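Extracellular ligand-binding receptor (Rhodopseudomonas palustris, PDB 3SG0) probably serves as the solute-binding component of a transport system, capturing aromatic acids such as benzoylformate in the cleft between its two lobes. Local coordinates at residues L125-D130 / V140-I145; L350-G355 / N365-R370. All blocks are in the same frame, centred on the assembly; numbering follows the deposited sequence.

Contact 1: L125-D130 / V140-I145; sequences LVAPMD and VPNDDI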
loop_
_atom_site.group_PDB
_atom_site.type_symbol
_atom_site.label_atom_id
_atom_site.label_comp_id
_atom_site.label_asym_id
_atom_site.label_seq_id
_atom_site.Cartn_x
_atom_site.Cartn_y
_atom_site.Cartn_z
ATOM N N LEU A 125 -2.038 0.501 11.034
ATOM C CA LEU A 125 -2.016 -0.950 10.880
ATOM C C LEU A 125 -0.906 -1.619 11.694
ATOM O O LEU A 125 -1.059 -2.771 12.102
ATOM C CB LEU A 125 -1.928 -1.338 9.409
ATOM C CG LEU A 125 -3.153 -0.920 8.581
ATOM C CD1 LEU A 125 -2.865 -1.044 7.096
ATOM C CD2 LEU A 125 -4.375 -1.734 8.974
ATOM N N VAL A 126 0.207 -0.914 11.930
ATOM C CA VAL A 126 1.313 -1.504 12.695
ATOM C C VAL A 126 1.916 -0.603 13.763
ATOM O O VAL A 126 2.788 -1.053 14.511
ATOM C CB VAL A 126 2.481 -1.991 11.796
ATOM C CG1 VAL A 126 2.030 -3.135 10.913
ATOM C CG2 VAL A 126 3.089 -0.840 10.984
ATOM N N ALA A 127 1.489 0.653 13.837
ATOM C CA ALA A 127 2.132 1.630 14.715
ATOM C C ALA A 127 1.088 2.422 15.480
ATOM O O ALA A 127 0.014 2.703 14.952
ATOM C CB ALA A 127 2.988 2.587 13.898
ATOM N N PRO A 128 1.379 2.771 16.740
ATOM C CA PRO A 128 2.531 2.294 17.510
ATOM C C PRO A 128 2.408 0.800 17.786
ATOM O O PRO A 128 1.313 0.235 17.722
ATOM C CB PRO A 128 2.413 3.075 18.820
ATOM C CG PRO A 128 0.951 3.341 18.947
ATOM C CD PRO A 128 0.487 3.617 17.553
HETATM N N MSE A 129 3.519 0.165 18.104
HETATM C CA MSE A 129 3.509 -1.247 18.432
HETATM C C MSE A 129 2.597 -1.526 19.626
HETATM O O MSE A 129 2.445 -0.703 20.536
HETATM C CB MSE A 129 4.939 -1.692 18.724
HETATM C CG MSE A 129 5.116 -3.174 19.026
HETATM SE SE MSE A 129 4.365 -4.375 17.678
HETATM C CE MSE A 129 5.210 -3.590 16.119
ATOM N N ASP A 130 1.972 -2.696 19.608
ATOM C CA ASP A 130 1.263 -3.190 20.777
ATOM C C ASP A 130 1.314 -4.713 20.733
ATOM O O ASP A 130 1.987 -5.290 19.870
ATOM C CB ASP A 130 -0.162 -2.622 20.884
ATOM C CG ASP A 130 -1.051 -3.013 19.725
ATOM O OD1 ASP A 130 -0.940 -4.162 19.235
ATOM O OD2 ASP A 130 -1.876 -2.175 19.301
ATOM N N VAL A 140 4.172 -1.816 2.649
ATOM C CA VAL A 140 3.939 -0.486 2.079
ATOM C C VAL A 140 4.399 0.533 3.110
ATOM O O VAL A 140 4.051 0.409 4.275
ATOM C CB VAL A 140 2.450 -0.268 1.757
ATOM C CG1 VAL A 140 2.213 1.164 1.298
ATOM C CG2 VAL A 140 1.988 -1.251 0.695
ATOM N N PRO A 141 5.196 1.542 2.711
ATOM C CA PRO A 141 5.608 2.519 3.730
ATOM C C PRO A 141 4.431 3.209 4.406
ATOM O O PRO A 141 3.443 3.564 3.766
ATOM C CB PRO A 141 6.445 3.518 2.925
ATOM C CG PRO A 141 7.003 2.689 1.799
ATOM C CD PRO A 141 5.844 1.808 1.413
ATOM N N ASN A 142 4.553 3.397 5.717
ATOM C CA ASN A 142 3.524 4.088 6.478
ATOM C C ASN A 142 3.196 5.448 5.869
ATOM O O ASN A 142 4.090 6.230 5.519
ATOM C CB ASN A 142 3.976 4.280 7.922
ATOM C CG ASN A 142 3.943 2.998 8.736
ATOM O OD1 ASN A 142 3.373 1.987 8.331
ATOM N ND2 ASN A 142 4.557 3.051 9.912
ATOM N N ASP A 143 1.901 5.744 5.787
ATOM C CA ASP A 143 1.441 6.973 5.158
ATOM C C ASP A 143 1.966 8.226 5.825
ATOM O O ASP A 143 2.086 9.253 5.161
ATOM C CB ASP A 143 -0.087 7.026 5.105
ATOM C CG ASP A 143 -0.659 6.106 4.057
ATOM O OD1 ASP A 143 -0.082 6.062 2.941
ATOM O OD2 ASP A 143 -1.664 5.430 4.352
ATOM N N ASP A 144 2.273 8.185 7.119
ATOM C CA ASP A 144 2.795 9.389 7.754
ATOM C C ASP A 144 4.141 9.818 7.164
ATOM O O ASP A 144 4.418 11.016 7.052
ATOM C CB ASP A 144 2.809 9.307 9.296
ATOM C CG ASP A 144 3.612 8.142 9.849
ATOM O OD1 ASP A 144 3.870 7.158 9.141
ATOM O OD2 ASP A 144 3.976 8.207 11.047
ATOM N N ILE A 145 4.961 8.848 6.762
ATOM C CA ILE A 145 6.227 9.144 6.098
ATOM C C ILE A 145 5.971 9.878 4.788
ATOM O O ILE A 145 6.612 10.883 4.474
ATOM C CB ILE A 145 7.010 7.846 5.806
ATOM C CG1 ILE A 145 7.369 7.126 7.108
ATOM C CG2 ILE A 145 8.259 8.136 4.981
ATOM C CD1 ILE A 145 7.865 5.701 6.900
#
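Val126 and Ala127 meet Asn142 where the chain of this two-lobed, type I periplasmic binding protein first crosses between lobes: strand 136-138 edges one sheet, and helix 143-156 leads to strand 161-167 of the other. The contact is small, burying 76 Å² over both sides, and the closest CA atoms, those of Val126 and Asn142, lie 8.6 Å apart, so side chains alone bridge the gap. At the start of 140-145, Val140 touches the bound benzoylformate. Pro141 packs on Glu270 and carries the chain to Asn142, the N-cap residue of the helix. Asn142 CG is anti to its own carbonyl carbon (chi1 -74°), and the side chain then brings its amide end nearer to 125-130; it makes no capping bond. Val126 CG2 comes within 3.9 Å of Asn142 OD1, the two side chains crossing obliquely, while Ala127 CB stands 4.3 Å from Asn142 ND2. Neither approach is a hydrogen bond; the polar end of Asn142 is instead held by Lys138, whose NZ bonds to OD1. Asp143 OD1 hydrogen-bonds Tyr175 OH and His247 NE2 of the second lobe, and its backbone hydrogen-bonds that of the ligand-binding Ala121. In the first helical turn, Ile145 N makes a weak bond to Asn142 O at 3.0 Å and another weak, strongly bent one (120° at the hydrogen) to Asp144 OD1.

Contact 2: L350-G355 / N365-R370; sequences LALNNG and NGYDER
Tyr367 meets Leu352, Asn354 and Gly355 at the turn of hairpin 350-352/355-357 with its hydroxyl and one ring edge, supplying 88 of the 151 Å² buried. Its CG is anti to the carbonyl carbon (chi1 -52°) and its CB bond points toward the hairpin, carrying the ring to the turn. The contacts are van der Waals: Leu352, crossing the tyrosine at about a right angle, brings CD1 to 3.5 Å from Tyr367 OH, Asn354 CB comes to 3.4 Å from the same oxygen, and Gly355 C lies in the ring plane, 3.6 Å from Tyr367 CE1. At Gly355 the backbone angles would jam a CB against Asn354 O, and it would also fall 3.1 Å from Tyr367 CD1. Among hydrogen bonds, Gly355 N to Leu352 O (3.1 Å) closes a type I turn, and Leu352 N to Gly355 O (2.8 Å) completes the hydrogen-bonded pair. Asp368 OD1 forms an Asx turn with Arg370 N. The end of Asn354 leads away, ND2 bonding to Asp313 OD2; Tyr367 OH, within the contact, bonds weakly to Val139 O. Replacing Tyr367 by an alanine is likely to open a gap beside Gly355 and Leu352 and deprive Val139 O of that bond. The direct link between turn and loop thus rests on close packing, not a polar bond.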
loop_
_atom_site.group_PDB
_atom_site.type_symbol
_atom_site.label_atom_id
_atom_site.label_comp_id
_atom_site.label_asym_id
_atom_site.label_seq_id
_atom_site.Cartn_x
_atom_site.Cartn_y
_atom_site.Cartn_z
ATOM N N LEU A 350 17.267 -4.584 3.805
ATOM C CA LEU A 350 16.681 -5.292 2.675
ATOM C C LEU A 350 16.052 -4.333 1.682
ATOM O O LEU A 350 15.094 -3.632 2.014
ATOM C CB LEU A 350 15.630 -6.280 3.179
ATOM C CG LEU A 350 14.921 -7.112 2.110
ATOM C CD1 LEU A 350 15.895 -8.003 1.347
ATOM C CD2 LEU A 350 13.803 -7.935 2.738
ATOM N N ALA A 351 16.572 -4.302 0.461
ATOM C CA ALA A 351 15.959 -3.501 -0.586
ATOM C C ALA A 351 14.729 -4.223 -1.113
ATOM O O ALA A 351 14.838 -5.291 -1.717
ATOM C CB ALA A 351 16.950 -3.243 -1.714
ATOM N N LEU A 352 13.562 -3.646 -0.853
ATOM C CA LEU A 352 12.300 -4.117 -1.410
ATOM C C LEU A 352 11.862 -3.132 -2.482
ATOM O O LEU A 352 12.389 -2.027 -2.571
ATOM C CB LEU A 352 11.233 -4.174 -0.307
ATOM C CG LEU A 352 11.459 -5.198 0.809
ATOM C CD1 LEU A 352 10.405 -5.056 1.881
ATOM C CD2 LEU A 352 11.474 -6.626 0.254
ATOM N N ASN A 353 10.877 -3.510 -3.286
ATOM C CA ASN A 353 10.291 -2.562 -4.224
ATOM C C ASN A 353 9.674 -1.363 -3.526
ATOM O O ASN A 353 9.588 -0.268 -4.085
ATOM C CB ASN A 353 9.265 -3.266 -5.088
ATOM C CG ASN A 353 9.916 -4.175 -6.085
ATOM O OD1 ASN A 353 10.347 -3.720 -7.144
ATOM N ND2 ASN A 353 10.045 -5.455 -5.747
ATOM N N ASN A 354 9.258 -1.580 -2.281
ATOM C CA ASN A 354 8.653 -0.546 -1.465
ATOM C C ASN A 354 9.658 0.365 -0.766
ATOM O O ASN A 354 9.257 1.381 -0.198
ATOM C CB ASN A 354 7.708 -1.187 -0.437
ATOM C CG ASN A 354 6.311 -1.384 -0.983
ATOM O OD1 ASN A 354 5.528 -0.438 -1.030
ATOM N ND2 ASN A 354 5.979 -2.605 -1.384
ATOM N N GLY A 355 10.940 0.013 -0.789
ATOM C CA GLY A 355 11.953 0.825 -0.131
ATOM C C GLY A 355 12.971 -0.019 0.601
ATOM O O GLY A 355 12.958 -1.249 0.515
ATOM N N ASN A 365 7.070 -1.947 10.082
ATOM C CA ASN A 365 6.980 -1.360 8.743
ATOM C C ASN A 365 8.374 -1.356 8.109
ATOM O O ASN A 365 8.605 -2.008 7.087
ATOM C CB ASN A 365 6.403 0.053 8.860
ATOM C CG ASN A 365 6.144 0.723 7.520
ATOM O OD1 ASN A 365 6.398 1.925 7.372
ATOM N ND2 ASN A 365 5.595 -0.017 6.561
ATOM N N GLY A 366 9.301 -0.633 8.734
ATOM C CA GLY A 366 10.706 -0.780 8.402
ATOM C C GLY A 366 11.353 0.363 7.643
ATOM O O GLY A 366 12.517 0.240 7.254
ATOM N N TYR A 367 10.640 1.464 7.443
ATOM C CA TYR A 367 11.116 2.533 6.564
ATOM C C TYR A 367 11.269 3.856 7.281
ATOM O O TYR A 367 10.659 4.096 8.321
ATOM C CB TYR A 367 10.138 2.744 5.402
ATOM C CG TYR A 367 9.807 1.486 4.659
ATOM C CD1 TYR A 367 10.683 0.961 3.715
ATOM C CD2 TYR A 367 8.630 0.801 4.919
ATOM C CE1 TYR A 367 10.385 -0.197 3.040
ATOM C CE2 TYR A 367 8.316 -0.351 4.248
ATOM C CZ TYR A 367 9.197 -0.850 3.312
ATOM O OH TYR A 367 8.906 -2.012 2.647
ATOM N N ASP A 368 12.069 4.736 6.688
ATOM C CA ASP A 368 12.149 6.121 7.123
ATOM C C ASP A 368 12.010 7.024 5.908
ATOM O O ASP A 368 11.579 6.581 4.848
ATOM C CB ASP A 368 13.446 6.392 7.898
ATOM C CG ASP A 368 14.700 6.051 7.104
ATOM O OD1 ASP A 368 14.659 6.074 5.866
ATOM O OD2 ASP A 368 15.754 5.766 7.720
ATOM N N GLU A 369 12.383 8.291 6.056
ATOM C CA GLU A 369 12.189 9.267 4.993
ATOM C C GLU A 369 12.960 8.928 3.722
ATOM O O GLU A 369 12.649 9.450 2.651
ATOM C CB GLU A 369 12.573 10.669 5.476
ATOM C CG GLU A 369 14.076 10.899 5.661
ATOM C CD GLU A 369 14.642 10.291 6.932
ATOM O OE1 GLU A 369 13.861 9.841 7.802
ATOM O OE2 GLU A 369 15.886 10.275 7.073
ATOM N N ARG A 370 13.951 8.051 3.816
ATOM C CA ARG A 370 14.695 7.668 2.626
ATOM C C ARG A 370 13.853 6.874 1.647
ATOM O O ARG A 370 14.228 6.725 0.484
ATOM C CB ARG A 370 15.959 6.912 3.009
ATOM C CG ARG A 370 16.886 7.791 3.833
ATOM C CD ARG A 370 18.100 7.086 4.385
ATOM N NE ARG A 370 18.791 7.955 5.335
ATOM C CZ ARG A 370 19.855 7.594 6.045
ATOM N NH1 ARG A 370 20.360 6.376 5.911
ATOM N NH2 ARG A 370 20.411 8.452 6.891
#

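How the contacts relate
Both contacts lie at similar depth (11 and 12 Å from the centre of the chain) and have no hydrogen bond between their own segments, but contact 1 has one partly exposed member, Ala127, whereas all four touching residues of contact 2 are buried. Contact 1 is the slighter, aliphatic groups against an amide; contact 2, with about twice the buried area, rests on an aromatic residue. They come one after the other along the chain but touch in space through the crossover 140-145. There the chemistry turns polar: the Asn365 amide spans the backbone, ND2 lying 2.8 Å from Val140 O and OD1 2.9 Å from Asn142 N, both probable hydrogen bonds. Packing adds to this, with Pro141 CG 3.3 Å from Asn354 O.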